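Local coordinates for DNA polymerase sliding clamp 2 (Sulfolobus tokodaii, PDB 3AIZ), which serves as one subunit of a ring-shaped sliding clamp that encircles DNA and tethers the polymerase and other DNA-processing proteins during replication, at residues S196-S201 / V220-N225; E155-S160 / L168-A173; K206-V211 / L240-A245; K144-D149 / Y177-K182. All blocks are in the same frame, centred on the assembly; numbering follows the deposited sequence.

Contact 1 (S196-S201 / V220-N225)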
loop_
_atom_site.group_PDB
_atom_site.type_symbol
_atom_site.label_atom_id
_atom_site.label_comp_id
_atom_site.label_asym_id
_atom_site.label_seq_id
_atom_site.Cartn_x
_atom_site.Cartn_y
_atom_site.Cartn_z
ATOM N N SER A 196 46.898 -23.077 11.616
ATOM C CA SER A 196 45.973 -23.352 12.709
ATOM C C SER A 196 44.678 -23.980 12.213
ATOM O O SER A 196 44.322 -23.854 11.043
ATOM C CB SER A 196 45.668 -22.067 13.482
ATOM O OG SER A 196 46.861 -21.457 13.945
ATOM N N LYS A 197 43.972 -24.653 13.116
ATOM C CA LYS A 197 42.735 -25.339 12.767
ATOM C C LYS A 197 41.817 -25.494 13.975
ATOM O O LYS A 197 42.269 -25.815 15.072
ATOM C CB LYS A 197 43.038 -26.708 12.155
ATOM C CG LYS A 197 41.843 -27.644 12.098
ATOM C CD LYS A 197 41.992 -28.664 10.980
ATOM C CE LYS A 197 43.304 -29.428 11.086
ATOM N NZ LYS A 197 43.504 -30.340 9.923
ATOM N N ALA A 198 40.526 -25.262 13.764
ATOM C CA ALA A 198 39.540 -25.394 14.830
ATOM C C ALA A 198 38.169 -25.739 14.263
ATOM O O ALA A 198 37.910 -25.549 13.076
ATOM C CB ALA A 198 39.468 -24.116 15.646
ATOM N N VAL A 199 37.294 -26.249 15.122
ATOM C CA VAL A 199 35.937 -26.596 14.721
ATOM C C VAL A 199 34.931 -25.811 15.556
ATOM O O VAL A 199 35.125 -25.625 16.756
ATOM C CB VAL A 199 35.673 -28.102 14.898
ATOM C CG1 VAL A 199 34.270 -28.456 14.433
ATOM C CG2 VAL A 199 36.709 -28.909 14.139
ATOM N N TYR A 200 33.859 -25.346 14.920
ATOM C CA TYR A 200 32.831 -24.585 15.622
ATOM C C TYR A 200 31.429 -25.003 15.194
ATOM O O TYR A 200 31.240 -25.566 14.116
ATOM C CB TYR A 200 33.016 -23.084 15.385
ATOM C CG TYR A 200 34.395 -22.581 15.732
ATOM C CD1 TYR A 200 35.355 -22.399 14.747
ATOM C CD2 TYR A 200 34.741 -22.294 17.046
ATOM C CE1 TYR A 200 36.618 -21.943 15.059
ATOM C CE2 TYR A 200 36.002 -21.837 17.368
ATOM C CZ TYR A 200 36.937 -21.662 16.371
ATOM O OH TYR A 200 38.195 -21.206 16.686
ATOM N N SER A 201 30.450 -24.723 16.047
ATOM C CA SER A 201 29.057 -25.023 15.746
ATOM C C SER A 201 28.547 -24.154 14.601
ATOM O O SER A 201 28.705 -22.934 14.624
ATOM C CB SER A 201 28.190 -24.814 16.988
ATOM O OG SER A 201 26.816 -24.985 16.687
ATOM N N VAL A 220 38.266 -11.381 12.325
ATOM C CA VAL A 220 38.074 -12.725 12.851
ATOM C C VAL A 220 39.406 -13.316 13.287
ATOM O O VAL A 220 40.361 -13.348 12.513
ATOM C CB VAL A 220 37.433 -13.655 11.806
ATOM C CG1 VAL A 220 37.293 -15.063 12.364
ATOM C CG2 VAL A 220 36.083 -13.111 11.367
ATOM N N GLY A 221 39.467 -13.778 14.531
ATOM C CA GLY A 221 40.676 -14.382 15.057
ATOM C C GLY A 221 40.410 -15.744 15.661
ATOM O O GLY A 221 39.354 -15.977 16.247
ATOM N N PHE A 222 41.370 -16.652 15.514
ATOM C CA PHE A 222 41.266 -17.977 16.111
ATOM C C PHE A 222 42.627 -18.662 16.136
ATOM O O PHE A 222 43.620 -18.102 15.677
ATOM C CB PHE A 222 40.251 -18.840 15.354
ATOM C CG PHE A 222 40.723 -19.292 14.001
ATOM C CD1 PHE A 222 41.202 -20.579 13.815
ATOM C CD2 PHE A 222 40.685 -18.434 12.914
ATOM C CE1 PHE A 222 41.635 -21.000 12.571
ATOM C CE2 PHE A 222 41.117 -18.850 11.667
ATOM C CZ PHE A 222 41.594 -20.134 11.497
ATOM N N GLY A 223 42.663 -19.872 16.680
ATOM C CA GLY A 223 43.888 -20.646 16.747
ATOM C C GLY A 223 43.578 -22.119 16.915
ATOM O O GLY A 223 42.421 -22.525 16.823
ATOM N N ASN A 224 44.607 -22.922 17.163
ATOM C CA ASN A 224 44.417 -24.359 17.319
ATOM C C ASN A 224 43.505 -24.717 18.485
ATOM O O ASN A 224 43.901 -24.625 19.646
ATOM C CB ASN A 224 45.757 -25.081 17.460
ATOM C CG ASN A 224 46.343 -25.484 16.124
ATOM O OD1 ASN A 224 46.695 -24.635 15.307
ATOM N ND2 ASN A 224 46.449 -26.789 15.895
ATOM N N ASN A 225 42.281 -25.123 18.162
ATOM C CA ASN A 225 41.325 -25.569 19.167
ATOM C C ASN A 225 41.107 -24.556 20.290
ATOM O O ASN A 225 40.912 -24.930 21.445
ATOM C CB ASN A 225 41.752 -26.921 19.740
ATOM C CG ASN A 225 41.816 -28.009 18.683
ATOM O OD1 ASN A 225 41.200 -27.898 17.622
ATOM N ND2 ASN A 225 42.560 -29.071 18.970
HETATM O O HOH W 1 38.220 -27.103 17.699
#
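F222 reaches strand 196-201 first. Its CG sits between the backbone N and the carbonyl carbon (chi1 72°), a torsion that sets the ring against A198, with CD1 of F222 at 4.3 Å from A198 CB. The carbonyl O of S196 lies at the ring's edge, near its plane. Nearer the F222 backbone, CB is 3.4 Å from Y200 OH. The Y200 hydroxyl has its polar partner in the carbonyl of I226; against F222 it makes a van der Waals contact. G223 has no side chain to interpose, and its backbone closes on both neighbours: CA is 4.0 Å from S196 CB, and O is 3.6 Å from A198 CB. At N224 the chain turns, and its CA-H points at K197 O. That same carbonyl receives a hydrogen bond from N225 N at 3.2 Å, bent to 151° at the hydrogen. One water then ties the N225 side chain to the strand, accepting from V199 N and donating to N225 OD1. The two strands run at 100° to each other and form no beta bridges. Strand 196-201 bonds along its backbone to strand 156-161 and leads into helix 202-211, for which S201 is the N-cap, while F222 is backed by V134 and F136 of strand 134-138 and by M228 of strand 226-233.

Contact 2 (E155-S160 / L168-A173)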
loop_
_atom_site.group_PDB
_atom_site.type_symbol
_atom_site.label_atom_id
_atom_site.label_comp_id
_atom_site.label_asym_id
_atom_site.label_seq_id
_atom_site.Cartn_x
_atom_site.Cartn_y
_atom_site.Cartn_z
ATOM N N GLU A 155 27.037 -29.477 9.793
ATOM C CA GLU A 155 26.553 -29.234 11.146
ATOM C C GLU A 155 27.692 -28.692 12.008
ATOM O O GLU A 155 27.463 -28.064 13.042
ATOM C CB GLU A 155 25.982 -30.520 11.749
ATOM C CG GLU A 155 25.227 -30.317 13.055
ATOM C CD GLU A 155 24.408 -31.535 13.450
ATOM O OE1 GLU A 155 24.301 -32.473 12.631
ATOM O OE2 GLU A 155 23.868 -31.551 14.577
ATOM N N GLU A 156 28.921 -28.940 11.565
ATOM C CA GLU A 156 30.110 -28.384 12.199
ATOM C C GLU A 156 31.017 -27.763 11.146
ATOM O O GLU A 156 31.306 -28.383 10.124
ATOM C CB GLU A 156 30.885 -29.465 12.949
ATOM C CG GLU A 156 30.187 -30.022 14.173
ATOM C CD GLU A 156 31.049 -31.028 14.912
ATOM O OE1 GLU A 156 32.152 -31.343 14.415
ATOM O OE2 GLU A 156 30.626 -31.502 15.990
ATOM N N VAL A 157 31.469 -26.540 11.399
ATOM C CA VAL A 157 32.399 -25.876 10.496
ATOM C C VAL A 157 33.830 -26.078 10.965
ATOM O O VAL A 157 34.154 -25.817 12.122
ATOM C CB VAL A 157 32.136 -24.363 10.416
ATOM C CG1 VAL A 157 33.122 -23.711 9.462
ATOM C CG2 VAL A 157 30.714 -24.094 9.972
ATOM N N GLU A 158 34.686 -26.547 10.065
ATOM C CA GLU A 158 36.108 -26.644 10.362
ATOM C C GLU A 158 36.874 -25.537 9.652
ATOM O O GLU A 158 37.055 -25.575 8.436
ATOM C CB GLU A 158 36.665 -28.009 9.959
ATOM C CG GLU A 158 38.182 -28.089 10.036
ATOM C CD GLU A 158 38.711 -29.483 9.776
ATOM O OE1 GLU A 158 38.166 -30.446 10.360
ATOM O OE2 GLU A 158 39.677 -29.617 8.994
ATOM N N ILE A 159 37.312 -24.545 10.417
ATOM C CA ILE A 159 38.107 -23.461 9.860
ATOM C C ILE A 159 39.590 -23.719 10.111
ATOM O O ILE A 159 39.983 -24.134 11.201
ATOM C CB ILE A 159 37.690 -22.090 10.435
ATOM C CG1 ILE A 159 38.383 -20.956 9.677
ATOM C CG2 ILE A 159 37.993 -22.010 11.922
ATOM C CD1 ILE A 159 37.857 -19.580 10.024
ATOM N N SER A 160 40.406 -23.489 9.090
ATOM C CA SER A 160 41.841 -23.717 9.191
ATOM C C SER A 160 42.579 -22.836 8.196
ATOM O O SER A 160 42.029 -22.464 7.162
ATOM C CB SER A 160 42.171 -25.188 8.931
ATOM O OG SER A 160 41.879 -25.545 7.593
ATOM N N LEU A 168 37.247 -23.029 5.134
ATOM C CA LEU A 168 36.114 -23.489 5.931
ATOM C C LEU A 168 35.484 -24.713 5.273
ATOM O O LEU A 168 35.275 -24.729 4.061
ATOM C CB LEU A 168 35.072 -22.378 6.096
ATOM C CG LEU A 168 35.494 -21.119 6.860
ATOM C CD1 LEU A 168 36.331 -20.201 5.981
ATOM C CD2 LEU A 168 34.276 -20.380 7.385
ATOM N N SER A 169 35.185 -25.735 6.070
ATOM C CA SER A 169 34.677 -26.996 5.535
ATOM C C SER A 169 33.565 -27.604 6.382
ATOM O O SER A 169 33.620 -27.576 7.610
ATOM C CB SER A 169 35.815 -28.010 5.396
ATOM O OG SER A 169 36.791 -27.561 4.474
ATOM N N THR A 170 32.561 -28.162 5.714
ATOM C CA THR A 170 31.489 -28.885 6.389
ATOM C C THR A 170 31.069 -30.104 5.576
ATOM O O THR A 170 31.319 -30.173 4.373
ATOM C CB THR A 170 30.255 -27.996 6.627
ATOM O OG1 THR A 170 29.750 -27.526 5.370
ATOM C CG2 THR A 170 30.615 -26.809 7.496
ATOM N N GLU A 171 30.429 -31.060 6.241
ATOM C CA GLU A 171 29.991 -32.288 5.590
ATOM C C GLU A 171 28.728 -32.826 6.250
ATOM O O GLU A 171 28.669 -32.965 7.470
ATOM C CB GLU A 171 31.103 -33.341 5.636
ATOM C CG GLU A 171 30.777 -34.645 4.910
ATOM C CD GLU A 171 29.845 -35.553 5.700
ATOM O OE1 GLU A 171 29.942 -35.569 6.946
ATOM O OE2 GLU A 171 29.020 -36.255 5.071
ATOM N N GLU A 172 27.719 -33.131 5.441
ATOM C CA GLU A 172 26.481 -33.699 5.960
ATOM C C GLU A 172 25.727 -34.503 4.908
ATOM O O GLU A 172 25.469 -34.017 3.808
ATOM C CB GLU A 172 25.571 -32.603 6.518
ATOM C CG GLU A 172 24.295 -33.137 7.151
ATOM C CD GLU A 172 23.334 -32.038 7.555
ATOM O OE1 GLU A 172 23.137 -31.838 8.773
ATOM O OE2 GLU A 172 22.776 -31.375 6.657
ATOM N N ALA A 173 25.375 -35.737 5.261
ATOM C CA ALA A 173 24.557 -36.591 4.406
ATOM C C ALA A 173 25.096 -36.696 2.981
ATOM O O ALA A 173 24.332 -36.644 2.016
ATOM C CB ALA A 173 23.113 -36.100 4.393
#
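With CG1 trans to the backbone N (chi1 -180°), V157 sends its two methyls to different partners on the opposite strand: CG1 lies 4.1 Å from L168 CD2, and CG2 lies 3.7 Å from T170 CG2. T170 answers by holding OG1 between its own N and carbonyl carbon, which turns its methyl toward V157 and the carbonyl of E156. I159 and L168 form a non-hydrogen-bonded pair; their side chains lie side by side and point the same way, I159 CG1 4.0 Å from L168 CG. Next to them E158 and S169 make the hydrogen-bonded pair, in which E158 N donates to S169 O at 2.9 Å and S169 N donates to E158 O at 3.0 Å. This is an antiparallel beta hairpin of the clamp's C-terminal domain, and its two faces have different neighbours. V157, L168 and T170 pack against helices 140-150 and 202-211, V157 and T170 on L150 and I202 and L168 on I146, while I159 rests on Y200 of the adjoining strand 196-201. On the face with E158 and S169, the E158 side chain runs extended away from the partner strand and lies beside K197. The strands are closest at I159 and L168 and spread toward E155 and E172. There two carboxylates approach, E155 OE1 to E172 OE1 at 4.1 Å, their planes 70° apart; the like charges probably disfavour this approach, and R175 offers E172 a long, weak ion pair.

Contact 3 (K206-V211 / L240-A245)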
loop_
_atom_site.group_PDB
_atom_site.type_symbol
_atom_site.label_atom_id
_atom_site.label_comp_id
_atom_site.label_asym_id
_atom_site.label_seq_id
_atom_site.Cartn_x
_atom_site.Cartn_y
_atom_site.Cartn_z
ATOM N N LYS A 206 26.886 -19.379 12.203
ATOM C CA LYS A 206 25.950 -18.845 11.223
ATOM C C LYS A 206 25.273 -17.582 11.747
ATOM O O LYS A 206 25.304 -16.536 11.101
ATOM C CB LYS A 206 24.894 -19.896 10.878
ATOM C CG LYS A 206 23.913 -19.481 9.795
ATOM C CD LYS A 206 22.639 -20.311 9.872
ATOM C CE LYS A 206 22.951 -21.795 10.002
ATOM N NZ LYS A 206 21.715 -22.618 10.135
ATOM N N ASP A 207 24.664 -17.688 12.924
ATOM C CA ASP A 207 23.984 -16.558 13.552
ATOM C C ASP A 207 24.900 -15.347 13.694
ATOM O O ASP A 207 24.530 -14.232 13.325
ATOM C CB ASP A 207 23.438 -16.955 14.925
ATOM C CG ASP A 207 22.321 -17.974 14.836
ATOM O OD1 ASP A 207 21.865 -18.263 13.709
ATOM O OD2 ASP A 207 21.896 -18.482 15.895
ATOM N N VAL A 208 26.093 -15.574 14.236
ATOM C CA VAL A 208 27.070 -14.509 14.419
ATOM C C VAL A 208 27.456 -13.870 13.089
ATOM O O VAL A 208 27.333 -12.657 12.915
ATOM C CB VAL A 208 28.344 -15.027 15.117
ATOM C CG1 VAL A 208 29.407 -13.938 15.161
ATOM C CG2 VAL A 208 28.018 -15.517 16.517
ATOM N N PHE A 209 27.924 -14.693 12.156
ATOM C CA PHE A 209 28.346 -14.216 10.843
ATOM C C PHE A 209 27.288 -13.343 10.179
ATOM O O PHE A 209 27.602 -12.297 9.612
ATOM C CB PHE A 209 28.702 -15.394 9.935
ATOM C CG PHE A 209 30.132 -15.837 10.052
ATOM C CD1 PHE A 209 30.833 -15.652 11.231
ATOM C CD2 PHE A 209 30.774 -16.441 8.984
ATOM C CE1 PHE A 209 32.148 -16.057 11.341
ATOM C CE2 PHE A 209 32.090 -16.850 9.089
ATOM C CZ PHE A 209 32.777 -16.658 10.268
ATOM N N LYS A 210 26.035 -13.778 10.254
ATOM C CA LYS A 210 24.930 -13.041 9.652
ATOM C C LYS A 210 24.838 -11.632 10.234
ATOM O O LYS A 210 24.517 -10.677 9.528
ATOM C CB LYS A 210 23.615 -13.796 9.860
ATOM C CG LYS A 210 22.413 -13.184 9.159
ATOM C CD LYS A 210 21.200 -14.100 9.264
ATOM C CE LYS A 210 19.959 -13.464 8.650
ATOM N NZ LYS A 210 19.533 -12.237 9.385
ATOM N N VAL A 211 25.135 -11.513 11.524
ATOM C CA VAL A 211 25.068 -10.233 12.222
ATOM C C VAL A 211 26.204 -9.290 11.823
ATOM O O VAL A 211 26.025 -8.073 11.781
ATOM C CB VAL A 211 25.090 -10.435 13.753
ATOM C CG1 VAL A 211 25.291 -9.109 14.468
ATOM C CG2 VAL A 211 23.808 -11.109 14.215
ATOM N N LEU A 240 30.972 -4.492 18.388
ATOM C CA LEU A 240 30.430 -5.790 18.768
ATOM C C LEU A 240 31.558 -6.810 18.815
ATOM O O LEU A 240 32.407 -6.849 17.927
ATOM C CB LEU A 240 29.353 -6.245 17.782
ATOM C CG LEU A 240 27.900 -6.031 18.205
ATOM C CD1 LEU A 240 26.951 -6.454 17.095
ATOM C CD2 LEU A 240 27.600 -6.792 19.485
ATOM N N ILE A 241 31.571 -7.628 19.859
ATOM C CA ILE A 241 32.620 -8.625 20.023
ATOM C C ILE A 241 32.021 -9.970 20.400
ATOM O O ILE A 241 31.274 -10.076 21.372
ATOM C CB ILE A 241 33.638 -8.203 21.098
ATOM C CG1 ILE A 241 34.235 -6.835 20.758
ATOM C CG2 ILE A 241 34.732 -9.251 21.235
ATOM C CD1 ILE A 241 35.222 -6.329 21.781
ATOM N N PHE A 242 32.351 -10.996 19.625
ATOM C CA PHE A 242 31.829 -12.332 19.873
ATOM C C PHE A 242 32.943 -13.306 20.221
ATOM O O PHE A 242 34.064 -13.184 19.733
ATOM C CB PHE A 242 31.057 -12.843 18.656
ATOM C CG PHE A 242 29.846 -12.024 18.319
ATOM C CD1 PHE A 242 29.922 -11.001 17.390
ATOM C CD2 PHE A 242 28.629 -12.282 18.928
ATOM C CE1 PHE A 242 28.810 -10.247 17.076
ATOM C CE2 PHE A 242 27.513 -11.532 18.619
ATOM C CZ PHE A 242 27.604 -10.513 17.692
ATOM N N TRP A 243 32.624 -14.270 21.075
ATOM C CA TRP A 243 33.544 -15.350 21.394
ATOM C C TRP A 243 32.829 -16.685 21.250
ATOM O O TRP A 243 31.826 -16.936 21.917
ATOM C CB TRP A 243 34.103 -15.196 22.809
ATOM C CG TRP A 243 35.169 -14.149 22.929
ATOM C CD1 TRP A 243 35.014 -12.866 23.366
ATOM C CD2 TRP A 243 36.557 -14.298 22.608
ATOM N NE1 TRP A 243 36.220 -12.207 23.338
ATOM C CE2 TRP A 243 37.182 -13.064 22.877
ATOM C CE3 TRP A 243 37.332 -15.355 22.121
ATOM C CZ2 TRP A 243 38.546 -12.859 22.675
ATOM C CZ3 TRP A 243 38.685 -15.150 21.920
ATOM C CH2 TRP A 243 39.277 -13.911 22.197
ATOM N N ILE A 244 33.346 -17.534 20.368
ATOM C CA ILE A 244 32.743 -18.837 20.117
ATOM C C ILE A 244 33.609 -19.953 20.685
ATOM O O ILE A 244 34.794 -20.052 20.367
ATOM C CB ILE A 244 32.525 -19.090 18.609
ATOM C CG1 ILE A 244 31.546 -18.072 18.019
ATOM C CG2 ILE A 244 32.006 -20.498 18.377
ATOM C CD1 ILE A 244 32.135 -16.696 17.815
ATOM N N ALA A 245 33.017 -20.789 21.529
ATOM C CA ALA A 245 33.723 -21.943 22.067
ATOM C C ALA A 245 33.870 -22.998 20.980
ATOM O O ALA A 245 32.885 -23.387 20.350
ATOM C CB ALA A 245 32.982 -22.510 23.265
#
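V208 drops its CG1 methyl onto one face of the F242 ring, 4.0 Å from the centroid and 23° off the ring normal, a CH-pi contact and the tightest point between helix 206-211 and strand 240-244. The methyl sits off-centre, 3.7 Å from F242 CG; the two side chains run antiparallel past one another. The helix and strand run nearly antiparallel too (162°), and the side chains of V208 and F242 fill the 10.4 Å between their axes. In this C-terminal domain of the clamp, the strand packs its inward side under the helix while its backbone bonds to strand 226-233 and to strand 46-53, which belongs to the N-terminal domain, so the strand pairing joins the two domains. F242 also touches V48 of strand 46-53, and V208 touches L46. Either side of the V208 contact the fit slackens. V208 CG2 only grazes I244 CD1 at 4.5 Å. One turn on, the partly exposed V211 puts CG1 4.1 Å from L240 CD1 and 4.2 Å from F242 CZ, crossing L240 at about a right angle. Away from the strand, F209 packs against L143 and A147 of helix 140-150, and K210 is exposed, lying beside K144.

Contact 4 (K144-D149 / Y177-K182)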
loop_
_atom_site.group_PDB
_atom_site.type_symbol
_atom_site.label_atom_id
_atom_site.label_comp_id
_atom_site.label_asym_id
_atom_site.label_seq_id
_atom_site.Cartn_x
_atom_site.Cartn_y
_atom_site.Cartn_z
ATOM N N LYS A 144 28.399 -13.114 5.919
ATOM C CA LYS A 144 26.972 -13.385 5.823
ATOM C C LYS A 144 26.703 -14.386 4.705
ATOM O O LYS A 144 25.914 -15.315 4.871
ATOM C CB LYS A 144 26.196 -12.092 5.574
ATOM C CG LYS A 144 24.685 -12.257 5.588
ATOM C CD LYS A 144 23.994 -10.910 5.468
ATOM C CE LYS A 144 22.490 -11.038 5.632
ATOM N NZ LYS A 144 21.819 -9.708 5.592
ATOM N N ASP A 145 27.366 -14.194 3.569
ATOM C CA ASP A 145 27.249 -15.121 2.449
ATOM C C ASP A 145 27.695 -16.523 2.853
ATOM O O ASP A 145 27.043 -17.512 2.521
ATOM C CB ASP A 145 28.066 -14.631 1.251
ATOM C CG ASP A 145 27.452 -13.414 0.584
ATOM O OD1 ASP A 145 26.230 -13.202 0.741
ATOM O OD2 ASP A 145 28.188 -12.672 -0.103
ATOM N N ILE A 146 28.810 -16.601 3.572
ATOM C CA ILE A 146 29.321 -17.875 4.065
ATOM C C ILE A 146 28.342 -18.516 5.046
ATOM O O ILE A 146 28.211 -19.738 5.098
ATOM C CB ILE A 146 30.693 -17.707 4.742
ATOM C CG1 ILE A 146 31.738 -17.266 3.716
ATOM C CG2 ILE A 146 31.122 -19.000 5.414
ATOM C CD1 ILE A 146 33.126 -17.106 4.289
ATOM N N ALA A 147 27.653 -17.684 5.820
ATOM C CA ALA A 147 26.650 -18.174 6.756
ATOM C C ALA A 147 25.501 -18.835 5.999
ATOM O O ALA A 147 24.996 -19.880 6.406
ATOM C CB ALA A 147 26.136 -17.042 7.627
ATOM N N ARG A 148 25.095 -18.215 4.896
ATOM C CA ARG A 148 24.058 -18.775 4.039
ATOM C C ARG A 148 24.503 -20.118 3.467
ATOM O O ARG A 148 23.732 -21.077 3.432
ATOM C CB ARG A 148 23.729 -17.807 2.904
ATOM C CG ARG A 148 22.974 -18.439 1.749
ATOM C CD ARG A 148 23.293 -17.722 0.453
ATOM N NE ARG A 148 24.731 -17.693 0.202
ATOM C CZ ARG A 148 25.319 -16.903 -0.690
ATOM N NH1 ARG A 148 24.592 -16.068 -1.421
ATOM N NH2 ARG A 148 26.635 -16.943 -0.848
ATOM N N ASP A 149 25.751 -20.179 3.017
ATOM C CA ASP A 149 26.316 -21.420 2.504
ATOM C C ASP A 149 26.252 -22.510 3.564
ATOM O O ASP A 149 25.763 -23.609 3.310
ATOM C CB ASP A 149 27.766 -21.210 2.067
ATOM C CG ASP A 149 27.892 -20.249 0.904
ATOM O OD1 ASP A 149 26.855 -19.896 0.305
ATOM O OD2 ASP A 149 29.033 -19.851 0.586
ATOM N N TYR A 177 30.816 -28.957 1.665
ATOM C CA TYR A 177 31.045 -27.540 1.409
ATOM C C TYR A 177 32.466 -27.151 1.794
ATOM O O TYR A 177 32.981 -27.592 2.821
ATOM C CB TYR A 177 30.043 -26.678 2.178
ATOM C CG TYR A 177 30.356 -25.198 2.135
ATOM C CD1 TYR A 177 30.020 -24.429 1.029
ATOM C CD2 TYR A 177 30.986 -24.569 3.199
ATOM C CE1 TYR A 177 30.302 -23.078 0.984
ATOM C CE2 TYR A 177 31.271 -23.218 3.163
ATOM C CZ TYR A 177 30.926 -22.478 2.054
ATOM O OH TYR A 177 31.209 -21.130 2.015
ATOM N N LYS A 178 33.094 -26.323 0.967
ATOM C CA LYS A 178 34.448 -25.859 1.236
ATOM C C LYS A 178 34.738 -24.536 0.534
ATOM O O LYS A 178 34.896 -24.492 -0.686
ATOM C CB LYS A 178 35.472 -26.913 0.812
ATOM C CG LYS A 178 36.913 -26.526 1.106
ATOM C CD LYS A 178 37.883 -27.595 0.627
ATOM C CE LYS A 178 37.599 -28.937 1.288
ATOM N NZ LYS A 178 38.497 -30.011 0.775
ATOM N N SER A 179 34.805 -23.460 1.312
ATOM C CA SER A 179 35.137 -22.146 0.773
ATOM C C SER A 179 36.573 -21.765 1.110
ATOM O O SER A 179 37.130 -22.226 2.107
ATOM C CB SER A 179 34.172 -21.083 1.301
ATOM O OG SER A 179 34.185 -21.036 2.717
ATOM N N LEU A 180 37.168 -20.924 0.272
ATOM C CA LEU A 180 38.547 -20.494 0.468
ATOM C C LEU A 180 38.644 -18.975 0.493
ATOM O O LEU A 180 38.207 -18.300 -0.440
ATOM C CB LEU A 180 39.443 -21.050 -0.639
ATOM C CG LEU A 180 39.403 -22.565 -0.847
ATOM C CD1 LEU A 180 40.250 -22.967 -2.045
ATOM C CD2 LEU A 180 39.860 -23.294 0.408
ATOM N N LEU A 181 39.218 -18.444 1.564
ATOM C CA LEU A 181 39.411 -17.007 1.689
ATOM C C LEU A 181 40.895 -16.671 1.614
ATOM O O LEU A 181 41.704 -17.224 2.358
ATOM C CB LEU A 181 38.810 -16.499 3.000
ATOM C CG LEU A 181 37.364 -16.923 3.269
ATOM C CD1 LEU A 181 36.841 -16.287 4.546
ATOM C CD2 LEU A 181 36.472 -16.568 2.092
ATOM N N LYS A 182 41.248 -15.771 0.705
ATOM C CA LYS A 182 42.639 -15.380 0.512
ATOM C C LYS A 182 42.746 -13.862 0.470
ATOM O O LYS A 182 41.735 -13.163 0.423
ATOM C CB LYS A 182 43.186 -15.981 -0.785
ATOM C CG LYS A 182 42.786 -17.432 -1.008
ATOM C CD LYS A 182 43.353 -17.994 -2.303
ATOM C CE LYS A 182 44.848 -18.252 -2.192
ATOM N NZ LYS A 182 45.369 -19.027 -3.356
#
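D149 and Y177 cross at about a right angle, with the aspartate CB 3.3 Å from Y177 CE1 and its carboxylate plane turned 60° from the ring. Y177 reaches the helix because its CG is anti to the backbone N (chi1 171°), carrying the ring off strand 177-182 until its OH lies 2.9 Å from D149 OD2. On its own strand the same OH accepts a weak hydrogen bond from S179 OG. One turn earlier on the helix, I146 lies crosswise to Y177, its CG2 4.0 Å from the tyrosine OH, and its other branch meets L181 tip to tip, CD1 to CD1 at 3.8 Å. Thus a polar pair and an apolar pair sit side by side between helix and strand. Along the helix, R148 NE makes a salt bridge to D149 OD1 at 3.1 Å, coming in from above the carboxylate plane; D145 joins through a long ion pair to R148. OD2 accepts a hydrogen bond from Y105 OH of the neighbouring sliding clamp C chain, whose F109 meets the Y177 ring and whose strand pairs antiparallel with residues 177-180. The chemistry puts a buried carboxylate right at the subunit interface: OD1 is held by R148, while OD2 takes Y105 and lies close to Y177 OH. The nearby arginine probably helps keep D149 ionised, and so a good acceptor for the partner subunit's tyrosine.

How the contacts relate
All four contacts lie in the C-terminal domain of the clamp. Along the chain, contact 2 is nested inside the loop closed by contact 4; both close before contacts 1 and 3, whose segments alternate. Strands 175-183, 165-172, 156-161 and 196-201 are successive neighbours in the sheet, so contacts 4, 2 and 1 follow one another, centres 10 Å and 12 Å apart. Contact 3 lies about 15 Å from contact 4, where helices 202-211 and 140-150 pack together, and 13 Å from contact 1, where Y200 touches I244. The run thus spans the domain, from the strand beside the N-terminal half to the interface with sliding clamp C.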